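Local structure of alginate lyase (Paenibacillus sp. FPU-7, 6KFN) at residues 101-106 against 125-130; 45-50 against 79-84; 95-100 against 118-123; 167-172 against 192-197; 148-153 against 185-190. The protein catalyses the eliminative cleavage of alginate, a polysaccharide of uronic acids, probably along the surface of a right-handed parallel beta-helix. One frame throughout, in Å; residues are numbered along the deposited sequence.

Contact 1 (101-106 against 125-130); sequences ANHVQM and SSDNII
A101 meets S125 where two successive coils of the right-handed parallel beta-helix lie on each other, each rounding a bend before its next strand. The A101 N donates almost straight to S125 OG (3.0 Å), a hydroxyl also bonded to R122 O. A101 O accepts N128 ND2 at 3.0 Å; the acceptor lies in the amide plane of N128, though the donor is tilted out of the A101 carbonyl plane. N102 turns its OD1 to S126 N, which stands 45° above the carbonyl plane rather than on a lone pair, and a water links the same oxygen to D127 OD2; N102 ND2 goes to D80. H103 sends its N to S126 O (3.2 Å) and lays one ring face on D127 CB, 3.5 Å above the ring plane, a CH-pi contact toward the rim. D127 OD1 forms a salt bridge with R167 on the following coil. V104 N bonds to N128 OD1 (2.8 Å) in the carbonyl plane, on a lone pair. With CG beside its backbone N (chi1 -55°), N128 can use both ends of its amide across the bend, and its further bond to N168 recalls the asparagine ladders of pectate lyases. Parallel strand pairing begins with I129 N to V104 O. The aliphatic part of Q105 rests on I129, CG to CG2 3.8 Å, while its amide reaches N83. M106 N donates to I129 O at 2.8 Å, and its buried, flexible side chain suits the hydrophobic interior: CB lies 3.9 Å from I130 CG1.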
# COMPACT_ATOMS: atom_id res chain seq x y z
N ALA A 101 -0.09 -13.52 4.74
CA ALA A 101 1.23 -13.58 4.13
C ALA A 101 2.18 -12.71 4.94
O ALA A 101 1.83 -11.60 5.30
CB ALA A 101 1.16 -13.10 2.68
N ASN A 102 3.38 -13.24 5.20
CA ASN A 102 4.27 -12.62 6.14
C ASN A 102 5.69 -12.58 5.57
O ASN A 102 6.11 -13.50 4.86
CB ASN A 102 4.31 -13.37 7.47
CG ASN A 102 2.93 -13.49 8.07
OD1 ASN A 102 2.47 -12.61 8.76
ND2 ASN A 102 2.19 -14.54 7.70
N HIS A 103 6.44 -11.55 5.93
CA HIS A 103 7.83 -11.42 5.50
C HIS A 103 7.96 -11.40 3.98
O HIS A 103 8.95 -11.87 3.43
CB HIS A 103 8.75 -12.48 6.12
CG HIS A 103 8.79 -12.41 7.60
ND1 HIS A 103 9.52 -11.47 8.27
CD2 HIS A 103 8.19 -13.17 8.55
CE1 HIS A 103 9.37 -11.65 9.57
NE2 HIS A 103 8.57 -12.67 9.77
N VAL A 104 6.98 -10.78 3.32
CA VAL A 104 7.03 -10.54 1.88
C VAL A 104 7.71 -9.20 1.65
O VAL A 104 7.41 -8.22 2.33
CB VAL A 104 5.60 -10.54 1.31
CG1 VAL A 104 5.58 -10.15 -0.16
CG2 VAL A 104 4.93 -11.90 1.52
N GLN A 105 8.64 -9.17 0.69
CA GLN A 105 9.34 -7.95 0.30
C GLN A 105 8.97 -7.60 -1.13
O GLN A 105 9.30 -8.34 -2.06
CB GLN A 105 10.84 -8.13 0.42
CG GLN A 105 11.32 -8.47 1.79
CD GLN A 105 12.82 -8.44 1.88
OE1 GLN A 105 13.38 -7.51 2.39
NE2 GLN A 105 13.48 -9.39 1.29
N MET A 106 8.29 -6.48 -1.29
CA MET A 106 7.92 -5.93 -2.59
C MET A 106 8.85 -4.74 -2.87
O MET A 106 8.96 -3.85 -2.03
CB MET A 106 6.46 -5.46 -2.55
CG MET A 106 5.49 -6.62 -2.53
SD MET A 106 3.82 -6.19 -2.05
CE MET A 106 4.06 -6.16 -0.26
N SER A 125 -1.72 -10.49 7.58
CA SER A 125 -0.45 -10.34 6.86
C SER A 125 0.43 -9.33 7.57
O SER A 125 0.06 -8.15 7.66
CB SER A 125 -0.73 -9.84 5.44
OG SER A 125 -1.36 -10.82 4.65
N SER A 126 1.60 -9.78 8.04
CA SER A 126 2.43 -9.01 8.93
C SER A 126 3.90 -9.07 8.53
O SER A 126 4.36 -9.98 7.85
CB SER A 126 2.27 -9.51 10.37
OG SER A 126 0.94 -9.36 10.84
N ASP A 127 4.65 -8.07 9.02
CA ASP A 127 6.10 -8.06 8.84
C ASP A 127 6.49 -8.04 7.37
O ASP A 127 7.52 -8.60 6.98
CB ASP A 127 6.80 -9.21 9.58
CG ASP A 127 6.46 -9.18 11.05
OD1 ASP A 127 6.88 -8.21 11.73
OD2 ASP A 127 5.74 -10.10 11.54
N ASN A 128 5.68 -7.37 6.55
CA ASN A 128 5.95 -7.22 5.12
C ASN A 128 6.51 -5.83 4.86
O ASN A 128 6.41 -4.93 5.69
CB ASN A 128 4.67 -7.42 4.33
CG ASN A 128 4.02 -8.75 4.64
OD1 ASN A 128 4.58 -9.80 4.31
ND2 ASN A 128 2.84 -8.74 5.24
N ILE A 129 7.09 -5.65 3.67
CA ILE A 129 7.56 -4.33 3.24
C ILE A 129 7.22 -4.13 1.77
O ILE A 129 7.38 -5.05 0.97
CB ILE A 129 9.05 -4.12 3.52
CG1 ILE A 129 9.49 -2.68 3.18
CG2 ILE A 129 9.92 -5.15 2.87
CD1 ILE A 129 10.77 -2.28 3.84
N ILE A 130 6.80 -2.93 1.44
CA ILE A 130 6.80 -2.44 0.08
C ILE A 130 7.70 -1.22 0.04
O ILE A 130 7.52 -0.27 0.81
CB ILE A 130 5.40 -2.19 -0.50
CG1 ILE A 130 5.51 -1.72 -1.95
CG2 ILE A 130 4.55 -1.26 0.35
CD1 ILE A 130 4.22 -1.79 -2.74
O HOH W 1 4.71 -12.37 10.70

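Contact 2 (45-50 against 79-84); sequences GTASQP and GDYWNI
An ST motif, in which T46 OG1 accepts from Q49 N, shapes the surface loop that Y81 supports. The peptide joining T46 to A47 lies flat over one face of the Y81 ring: T46 C is 3.4 Å above the plane toward the rim, and A47 N is 3.3 Å above it, over the centre. A47 adds its methyl, with CB 3.6 Å from Y81 CE1; the small residue lets the backbone come close enough for its N to sit over the ring. The phenol is carried to the loop by CG lying beside the backbone N (chi1 -74°). Its opposite face stacks on H103, so the ring joins an early loop of the right-handed beta-helix to the bend of the next coil. G45 comes close to the Y81 backbone, where a CB would collide with Y81 O, and its N donates to D80 O at 2.9 Å. With an alanine at Y81, the T46–A47 peptide would probably lose the surface it rests on and H103 would be left without its stacking partner. At the far end P50 brings CA to 3.3 Å from Y81 O, and its CB and CG touch N83 ND2, each at 3.8 Å; the N83 amide oxygen is used by Q105.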
# COMPACT_ATOMS: atom_id res chain seq x y z
N GLY A 45 8.41 -19.58 1.35
CA GLY A 45 9.84 -19.64 1.53
C GLY A 45 10.21 -19.52 3.01
O GLY A 45 9.37 -19.63 3.90
N THR A 46 11.48 -19.26 3.24
CA THR A 46 12.04 -18.92 4.55
C THR A 46 12.94 -17.71 4.37
O THR A 46 13.27 -17.32 3.26
CB THR A 46 12.85 -20.09 5.15
OG1 THR A 46 14.03 -20.18 4.38
CG2 THR A 46 12.06 -21.38 5.19
N ALA A 47 13.44 -17.16 5.48
CA ALA A 47 14.40 -16.06 5.36
C ALA A 47 15.63 -16.48 4.58
O ALA A 47 16.20 -15.70 3.82
CB ALA A 47 14.77 -15.51 6.73
N SER A 48 16.08 -17.72 4.81
CA SER A 48 17.29 -18.21 4.15
C SER A 48 17.02 -18.68 2.72
O SER A 48 17.96 -18.76 1.92
CB SER A 48 17.87 -19.37 4.94
OG SER A 48 18.20 -18.99 6.27
N GLN A 49 15.78 -19.05 2.42
CA GLN A 49 15.35 -19.61 1.15
C GLN A 49 14.08 -18.89 0.69
O GLN A 49 13.03 -19.52 0.62
CB GLN A 49 15.07 -21.13 1.23
CG GLN A 49 16.12 -22.06 1.83
CD GLN A 49 15.66 -23.52 1.94
OE1 GLN A 49 15.69 -24.29 0.97
NE2 GLN A 49 15.12 -23.83 3.12
N PRO A 50 14.12 -17.59 0.37
CA PRO A 50 12.90 -16.92 -0.09
C PRO A 50 12.51 -17.47 -1.45
O PRO A 50 13.32 -18.11 -2.15
CB PRO A 50 13.30 -15.44 -0.15
CG PRO A 50 14.80 -15.49 -0.37
CD PRO A 50 15.26 -16.69 0.43
N GLY A 79 1.35 -17.02 0.89
CA GLY A 79 2.46 -17.66 1.58
C GLY A 79 3.45 -16.60 2.07
O GLY A 79 3.34 -15.41 1.80
N ASP A 80 4.45 -17.11 2.79
CA ASP A 80 5.43 -16.26 3.43
C ASP A 80 6.74 -16.21 2.66
O ASP A 80 7.06 -17.11 1.88
CB ASP A 80 5.75 -16.79 4.85
CG ASP A 80 4.58 -16.79 5.79
OD1 ASP A 80 3.56 -16.11 5.55
OD2 ASP A 80 4.72 -17.46 6.83
N TYR A 81 7.53 -15.16 2.89
CA TYR A 81 8.91 -15.09 2.39
C TYR A 81 8.97 -15.17 0.86
O TYR A 81 9.77 -15.92 0.30
CB TYR A 81 9.81 -16.13 3.08
CG TYR A 81 10.15 -15.76 4.49
CD1 TYR A 81 11.12 -14.76 4.73
CD2 TYR A 81 9.59 -16.39 5.57
CE1 TYR A 81 11.48 -14.38 5.99
CE2 TYR A 81 9.96 -15.98 6.91
CZ TYR A 81 10.90 -15.00 7.04
OH TYR A 81 11.28 -14.63 8.33
N TRP A 82 8.18 -14.32 0.22
CA TRP A 82 8.32 -14.00 -1.18
C TRP A 82 9.04 -12.67 -1.34
O TRP A 82 8.74 -11.72 -0.63
CB TRP A 82 6.94 -13.88 -1.88
CG TRP A 82 6.24 -15.19 -2.01
CD1 TRP A 82 5.64 -15.89 -0.99
CD2 TRP A 82 6.14 -16.00 -3.20
NE1 TRP A 82 5.14 -17.07 -1.46
CE2 TRP A 82 5.46 -17.19 -2.80
CE3 TRP A 82 6.53 -15.84 -4.53
CZ2 TRP A 82 5.16 -18.18 -3.71
CZ3 TRP A 82 6.23 -16.84 -5.42
CH2 TRP A 82 5.56 -18.00 -5.00
N ASN A 83 9.94 -12.61 -2.32
CA ASN A 83 10.53 -11.37 -2.84
C ASN A 83 9.94 -11.13 -4.22
O ASN A 83 10.10 -11.96 -5.11
CB ASN A 83 12.04 -11.48 -2.93
CG ASN A 83 12.71 -11.57 -1.56
OD1 ASN A 83 12.10 -11.23 -0.53
ND2 ASN A 83 13.97 -11.95 -1.55
N ILE A 84 9.20 -10.04 -4.33
CA ILE A 84 8.49 -9.65 -5.55
C ILE A 84 9.15 -8.37 -6.03
O ILE A 84 9.04 -7.35 -5.36
CB ILE A 84 6.99 -9.45 -5.24
CG1 ILE A 84 6.38 -10.73 -4.65
CG2 ILE A 84 6.26 -9.01 -6.49
CD1 ILE A 84 5.11 -10.52 -3.90

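Contact 3 (95-100 against 118-123); sequences GIMLDH and GVHFRD
Neighbouring strands of the ten-stranded parallel sheet of the beta-helix carry D99 and R122, which pair side-on. R122 NE donates to D99 OD1 (2.8 Å) and R122 NH2 to D99 OD2 (2.9 Å), both on the syn side, with carboxylate and guanidinium planes only 20° apart. Y76 also holds OD2, and Y161 makes a cation-pi contact with R122. M97 supplies the soft surface beneath: with CG anti to the backbone N (chi1 178°) and its chain bent twice beyond, SD comes to 3.7 Å above the guanidinium plane, over its centre. The same sulfur touches H120 CB at 3.6 Å. H120 is positioned by E117 at ND1 and by G152 O at NE2. Where the strands end, H100 N donates to R122 O, and D123 OD2 meets H100 CD2 (3.3 Å) at the imidazole edge, in plane; a water donates to that oxygen and, weakly, to D99 OD2. On the other face I96, L98 and F121 pack on M106, and V119 on I111. Backbone bonds such as L98 N to H120 O (2.9 Å) keep successive coils level, the in-register stacking characteristic of a parallel beta-helix with a hydrophobic interior and a largely polar outer side.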
# COMPACT_ATOMS: atom_id res chain seq x y z
N GLY A 95 -4.38 -4.72 -7.19
CA GLY A 95 -3.06 -4.95 -7.70
C GLY A 95 -2.42 -6.19 -7.05
O GLY A 95 -2.34 -7.25 -7.65
N ILE A 96 -2.00 -6.01 -5.80
CA ILE A 96 -1.46 -7.11 -5.00
C ILE A 96 -2.31 -7.24 -3.75
O ILE A 96 -2.46 -6.28 -2.99
CB ILE A 96 0.01 -6.91 -4.64
CG1 ILE A 96 0.85 -6.63 -5.86
CG2 ILE A 96 0.51 -8.14 -3.88
CD1 ILE A 96 2.33 -6.37 -5.56
N MET A 97 -2.87 -8.42 -3.54
CA MET A 97 -3.59 -8.76 -2.33
C MET A 97 -2.75 -9.77 -1.57
O MET A 97 -2.33 -10.78 -2.14
CB MET A 97 -4.96 -9.37 -2.66
CG MET A 97 -5.78 -9.81 -1.45
SD MET A 97 -6.36 -8.49 -0.37
CE MET A 97 -7.53 -7.73 -1.44
N LEU A 98 -2.50 -9.50 -0.28
CA LEU A 98 -1.83 -10.44 0.63
C LEU A 98 -2.83 -10.89 1.66
O LEU A 98 -3.44 -10.07 2.33
CB LEU A 98 -0.64 -9.76 1.31
CG LEU A 98 0.30 -9.16 0.21
CD1 LEU A 98 0.08 -7.69 -0.11
CD2 LEU A 98 1.71 -9.36 0.79
N ASP A 99 -3.03 -12.21 1.77
CA ASP A 99 -3.85 -12.82 2.81
C ASP A 99 -2.95 -13.74 3.63
O ASP A 99 -2.34 -14.65 3.08
CB ASP A 99 -5.03 -13.61 2.29
CG ASP A 99 -6.31 -12.83 2.10
OD1 ASP A 99 -6.51 -11.82 2.81
OD2 ASP A 99 -7.19 -13.33 1.35
N HIS A 100 -2.90 -13.49 4.94
CA HIS A 100 -2.08 -14.29 5.86
C HIS A 100 -0.70 -14.56 5.30
O HIS A 100 -0.17 -15.67 5.41
CB HIS A 100 -2.80 -15.53 6.38
CG HIS A 100 -3.31 -16.45 5.34
ND1 HIS A 100 -2.51 -17.30 4.60
CD2 HIS A 100 -4.58 -16.65 4.91
CE1 HIS A 100 -3.27 -17.97 3.76
NE2 HIS A 100 -4.52 -17.61 3.93
N GLY A 118 -4.68 -0.56 -4.72
CA GLY A 118 -3.42 -1.00 -5.29
C GLY A 118 -2.81 -2.20 -4.58
O GLY A 118 -2.51 -3.21 -5.23
N VAL A 119 -2.57 -2.05 -3.29
CA VAL A 119 -1.94 -3.08 -2.45
C VAL A 119 -2.77 -3.21 -1.20
O VAL A 119 -3.11 -2.20 -0.58
CB VAL A 119 -0.49 -2.72 -2.11
CG1 VAL A 119 0.15 -3.75 -1.15
CG2 VAL A 119 0.34 -2.61 -3.39
N HIS A 120 -3.07 -4.44 -0.78
CA HIS A 120 -3.86 -4.66 0.42
C HIS A 120 -3.21 -5.75 1.27
O HIS A 120 -3.04 -6.88 0.81
CB HIS A 120 -5.26 -5.05 0.04
CG HIS A 120 -6.27 -5.04 1.16
ND1 HIS A 120 -7.58 -4.83 0.90
CD2 HIS A 120 -6.18 -5.14 2.52
CE1 HIS A 120 -8.28 -4.87 2.02
NE2 HIS A 120 -7.46 -5.10 3.01
N PHE A 121 -2.80 -5.39 2.49
CA PHE A 121 -2.31 -6.34 3.49
C PHE A 121 -3.51 -6.80 4.32
O PHE A 121 -4.10 -6.00 5.04
CB PHE A 121 -1.29 -5.68 4.42
CG PHE A 121 -0.09 -5.10 3.72
CD1 PHE A 121 0.97 -5.90 3.42
CD2 PHE A 121 -0.02 -3.78 3.39
CE1 PHE A 121 2.09 -5.40 2.78
CE2 PHE A 121 1.09 -3.25 2.76
CZ PHE A 121 2.17 -4.08 2.46
N ARG A 122 -3.90 -8.07 4.19
CA ARG A 122 -5.16 -8.53 4.78
C ARG A 122 -4.96 -9.82 5.56
O ARG A 122 -4.00 -10.58 5.37
CB ARG A 122 -6.20 -8.70 3.65
CG ARG A 122 -7.64 -8.79 4.11
CD ARG A 122 -8.64 -8.78 2.98
NE ARG A 122 -8.56 -10.03 2.22
CZ ARG A 122 -9.30 -10.29 1.15
NH1 ARG A 122 -10.21 -9.43 0.72
NH2 ARG A 122 -9.14 -11.43 0.50
N ASP A 123 -5.93 -10.09 6.43
CA ASP A 123 -6.03 -11.39 7.10
C ASP A 123 -4.73 -11.76 7.80
O ASP A 123 -4.17 -12.83 7.62
CB ASP A 123 -6.51 -12.48 6.14
CG ASP A 123 -6.96 -13.74 6.82
OD1 ASP A 123 -7.37 -13.67 7.99
OD2 ASP A 123 -6.96 -14.80 6.16
O HOH W 2 -8.15 -15.21 3.52

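Contact 4 (167-172 against 192-197); sequences RNVISG and GTIVEN
I170, E196 and I194 carry most of this contact, one on the inner face of the strand pair and two on the outer. I170 lies beside V195, its CG1 placed next to the backbone N (chi1 -62°), which lets CD1 reach V195 CG2 at 4.0 Å. Both branched chains suit a buried strand, where they also meet I184 inside the coil. E196 points to the other side. It is modelled in two conformations; in the one described, CG sits between the backbone N and the carbonyl carbon (chi1 63°) and the chain runs extended, bringing OE2 to S171 OG at 2.7 Å. The serine hydroxyl donates to the anti lone pair of OE2, leaving OE1 for a salt bridge to R225. A water then donates to S171 OG (2.7 Å) and accepts from N197 ND2. Strands 169-171 and 194-196 run only 3° from parallel, stacked rungs of the right-handed beta-helix. I194, also modelled twice, packs beside V169 on the partly exposed face, CD1 to V169 CG2 4.1 Å. Its N and O both bond to the 167-172 segment, I194 N to N168 O (3.0 Å) and I194 O from I170 N (2.8 Å). N168 ND2 donates to the backbone O of S125 on the preceding coil, and a water accepts from N168 N while lying 2.8 Å from T193 OG1. G192 fits because its positive phi favours glycine and a side chain would crowd R167 CG. At the other end, G172, likewise at positive phi, donates its N to E196 O.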
# COMPACT_ATOMS: atom_id res chain seq x y z
N ARG A 167 2.90 -4.47 11.71
CA ARG A 167 4.31 -4.22 11.48
C ARG A 167 4.67 -4.21 10.00
O ARG A 167 5.79 -4.52 9.62
CB ARG A 167 5.22 -5.19 12.28
CG ARG A 167 4.96 -5.14 13.78
CD ARG A 167 5.76 -6.25 14.52
NE ARG A 167 5.39 -7.58 14.08
CZ ARG A 167 4.28 -8.23 14.37
NH1 ARG A 167 3.48 -7.81 15.34
NH2 ARG A 167 3.96 -9.31 13.70
N ASN A 168 3.72 -3.80 9.15
CA ASN A 168 4.01 -3.64 7.74
C ASN A 168 4.64 -2.28 7.50
O ASN A 168 4.31 -1.29 8.14
CB ASN A 168 2.74 -3.82 6.92
CG ASN A 168 2.21 -5.23 7.04
OD1 ASN A 168 2.93 -6.18 6.70
ND2 ASN A 168 0.97 -5.39 7.49
N VAL A 169 5.60 -2.26 6.56
CA VAL A 169 6.42 -1.11 6.27
C VAL A 169 6.21 -0.66 4.83
O VAL A 169 6.27 -1.47 3.91
CB VAL A 169 7.90 -1.41 6.54
CG1 VAL A 169 8.78 -0.23 6.18
CG2 VAL A 169 8.11 -1.82 8.01
N ILE A 170 6.02 0.64 4.66
CA ILE A 170 5.88 1.31 3.39
C ILE A 170 7.03 2.32 3.34
O ILE A 170 7.04 3.25 4.15
CB ILE A 170 4.52 2.01 3.29
CG1 ILE A 170 3.36 0.97 3.38
CG2 ILE A 170 4.43 2.88 2.04
CD1 ILE A 170 2.10 1.46 3.91
N SER A 171 8.03 2.10 2.47
CA SER A 171 9.29 2.84 2.54
C SER A 171 9.74 3.29 1.18
O SER A 171 9.96 2.47 0.29
CB SER A 171 10.36 1.95 3.18
OG SER A 171 11.56 2.62 3.29
N GLY A 172 9.89 4.60 0.97
CA GLY A 172 10.38 5.07 -0.31
C GLY A 172 9.42 4.80 -1.45
O GLY A 172 9.85 4.45 -2.56
N GLY A 192 1.51 -0.97 14.44
CA GLY A 192 2.91 -0.81 14.10
C GLY A 192 3.23 -0.52 12.64
O GLY A 192 4.36 -0.73 12.21
N THR A 193 2.25 -0.07 11.87
CA THR A 193 2.49 0.28 10.47
C THR A 193 3.48 1.44 10.41
O THR A 193 3.30 2.44 11.10
CB THR A 193 1.17 0.70 9.81
OG1 THR A 193 0.17 -0.31 9.99
CG2 THR A 193 1.35 0.89 8.31
N ILE A 194 4.46 1.33 9.51
CA ILE A 194 5.43 2.39 9.27
C ILE A 194 5.24 2.91 7.86
O ILE A 194 5.19 2.12 6.91
CB ILE A 194 6.88 1.88 9.46
CG1 ILE A 194 7.10 1.36 10.87
CG2 ILE A 194 7.89 2.99 9.07
CD1 ILE A 194 8.48 0.83 11.14
N VAL A 195 5.17 4.24 7.72
CA VAL A 195 5.17 4.90 6.42
C VAL A 195 6.33 5.90 6.45
O VAL A 195 6.29 6.84 7.25
CB VAL A 195 3.87 5.66 6.14
CG1 VAL A 195 3.95 6.30 4.76
CG2 VAL A 195 2.66 4.71 6.25
N GLU A 196 7.34 5.67 5.63
CA GLU A 196 8.55 6.49 5.72
C GLU A 196 9.07 6.82 4.34
O GLU A 196 8.96 6.04 3.38
CB GLU A 196 9.67 5.79 6.52
CG GLU A 196 10.15 4.49 5.86
CD GLU A 196 11.30 3.81 6.58
OE1 GLU A 196 11.51 4.14 7.77
OE2 GLU A 196 11.94 2.92 5.96
N ASN A 197 9.70 7.99 4.23
CA ASN A 197 10.50 8.36 3.07
C ASN A 197 9.71 8.33 1.76
O ASN A 197 10.29 8.07 0.70
CB ASN A 197 11.76 7.50 2.95
CG ASN A 197 12.56 7.47 4.23
OD1 ASN A 197 12.66 8.43 4.92
ND2 ASN A 197 13.16 6.33 4.51
O HOH W 3 0.91 -3.01 9.57
O HOH W 4 13.22 4.46 2.11

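Contact 5 (148-153 against 185-190); sequences GIYVGS and DIKEGT. With NA (sodium ion), chain B.
K187 and Y150 cross obliquely beside a bound sodium ion. The lysine CB packs 3.1 Å from V151 O, the carbonyl that also accepts K187 N. CG stays near that oxygen at 3.3 Å and touches the tyrosine at CE1. The chain then bends (chi2 -60°), CD skirting the ring, and CE comes to 3.3 Å from Y150 CZ, oblique to the ring. NZ ends in a salt bridge to D185 OD2 (2.8 Å), met from above the carboxylate plane, 41° out of it. It also donates to two waters: one at 2.6 Å is bonded to Y150 OH as well, and the other is a ligand of the sodium. D185 OD2 itself binds the metal at 2.5 Å, with E147, E182 and three waters in the same site, while OD1 pairs with K218. An alanine at K187 would probably deprive D185 OD2 of its ammonium partner and open a gap along Y150. The parallel strands are joined by backbone hydrogen bonds, V151 N to D185 O among them, and beyond them K187 begins a type II turn to T190, whose OG1 donates to K187 O (2.8 Å). G152 fits at this tight spot because any CB would clash with T190 CG2. Because one carboxylate oxygen serves both lysine and sodium, the positions of K187 and the metal are likely to be electrostatically coupled through D185 OD2.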
# COMPACT_ATOMS: atom_id res chain seq x y z
N GLY A 148 -4.41 3.66 -2.39
CA GLY A 148 -3.13 3.20 -2.88
C GLY A 148 -2.68 1.92 -2.18
O GLY A 148 -2.42 0.89 -2.81
N ILE A 149 -2.58 2.04 -0.86
CA ILE A 149 -2.20 0.95 0.02
C ILE A 149 -3.25 0.90 1.15
O ILE A 149 -3.57 1.92 1.77
CB ILE A 149 -0.79 1.12 0.60
CG1 ILE A 149 0.22 1.30 -0.54
CG2 ILE A 149 -0.44 -0.05 1.50
CD1 ILE A 149 1.62 1.61 -0.08
N TYR A 150 -3.74 -0.30 1.41
CA TYR A 150 -4.82 -0.56 2.36
C TYR A 150 -4.28 -1.59 3.35
O TYR A 150 -3.86 -2.68 2.94
CB TYR A 150 -6.02 -1.09 1.59
CG TYR A 150 -7.34 -1.14 2.30
CD1 TYR A 150 -7.58 -1.93 3.40
CD2 TYR A 150 -8.41 -0.52 1.73
CE1 TYR A 150 -8.85 -2.06 3.95
CE2 TYR A 150 -9.70 -0.64 2.28
CZ TYR A 150 -9.89 -1.40 3.40
OH TYR A 150 -11.15 -1.58 3.89
N VAL A 151 -4.22 -1.22 4.63
CA VAL A 151 -3.59 -2.07 5.64
C VAL A 151 -4.66 -2.56 6.61
O VAL A 151 -5.22 -1.77 7.36
CB VAL A 151 -2.47 -1.33 6.39
CG1 VAL A 151 -1.65 -2.33 7.21
CG2 VAL A 151 -1.57 -0.51 5.46
N GLY A 152 -4.94 -3.87 6.59
CA GLY A 152 -5.92 -4.47 7.48
C GLY A 152 -7.32 -4.47 6.92
O GLY A 152 -7.54 -4.47 5.71
N SER A 153 -8.28 -4.54 7.85
CA SER A 153 -9.68 -4.65 7.54
C SER A 153 -10.50 -3.73 8.43
O SER A 153 -10.24 -3.54 9.62
CB SER A 153 -10.19 -6.08 7.76
OG SER A 153 -9.57 -6.99 6.88
N ASP A 185 -4.46 3.88 3.72
CA ASP A 185 -5.56 3.75 4.69
C ASP A 185 -5.15 2.65 5.65
O ASP A 185 -5.03 1.50 5.25
CB ASP A 185 -6.86 3.46 3.98
CG ASP A 185 -8.09 3.57 4.85
OD1 ASP A 185 -7.95 3.89 6.02
OD2 ASP A 185 -9.21 3.37 4.29
N ILE A 186 -4.85 3.04 6.90
CA ILE A 186 -4.36 2.12 7.93
C ILE A 186 -5.54 1.77 8.83
O ILE A 186 -6.01 2.64 9.57
CB ILE A 186 -3.21 2.76 8.71
CG1 ILE A 186 -2.06 3.14 7.79
CG2 ILE A 186 -2.76 1.82 9.82
CD1 ILE A 186 -0.94 3.92 8.44
N LYS A 187 -6.04 0.55 8.75
CA LYS A 187 -7.28 0.22 9.42
C LYS A 187 -7.12 -0.04 10.92
O LYS A 187 -6.08 -0.49 11.43
CB LYS A 187 -7.92 -1.02 8.79
CG LYS A 187 -8.36 -0.78 7.35
CD LYS A 187 -9.40 0.35 7.29
CE LYS A 187 -9.99 0.66 5.96
NZ LYS A 187 -10.85 1.87 5.93
N GLU A 188 -8.24 0.19 11.60
CA GLU A 188 -8.41 -0.28 12.96
C GLU A 188 -8.04 -1.75 13.05
O GLU A 188 -8.37 -2.55 12.17
CB GLU A 188 -9.86 -0.04 13.42
CG GLU A 188 -10.96 -0.71 12.58
CD GLU A 188 -11.54 0.10 11.42
OE1 GLU A 188 -10.80 0.91 10.80
OE2 GLU A 188 -12.75 -0.10 11.16
N GLY A 189 -7.39 -2.11 14.16
CA GLY A 189 -6.94 -3.47 14.41
C GLY A 189 -5.49 -3.73 14.07
O GLY A 189 -4.93 -4.71 14.56
N THR A 190 -4.91 -2.90 13.19
CA THR A 190 -3.50 -3.03 12.85
C THR A 190 -2.64 -2.31 13.86
O THR A 190 -3.04 -1.27 14.42
CB THR A 190 -3.22 -2.49 11.44
OG1 THR A 190 -3.34 -1.05 11.40
CG2 THR A 190 -4.08 -3.14 10.38
NA NA B . -10.62 4.38 2.53
O HOH W 5 -12.83 0.63 4.90
O HOH W 6 -7.33 -4.49 10.47
O HOH W 7 -12.26 2.71 3.17
O HOH W 8 -12.19 5.43 1.05
O HOH W 9 -11.45 5.97 4.08

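Overall arrangement
The five contacts sample neighbouring coils of one right-handed beta-helix. Contacts 1, 2 and 4 fall on the same row of strands and the bends leading into it; contacts 3 and 5 share the ten-stranded parallel sheet. The centres of contacts 1 and 2 lie about 9 Å apart. Those of contacts 3 and 5 are separated by about 10 Å, whereas contacts 2 and 5, with centres about 23 Å apart, do not touch. Along the chain contact 2 closes first, then contacts 1 and 3 interleave, then contacts 4 and 5, because each coil contributes a strand to both rows. Coil stacked on coil builds one continuous solenoid, with a sodium ion on the side of contact 5.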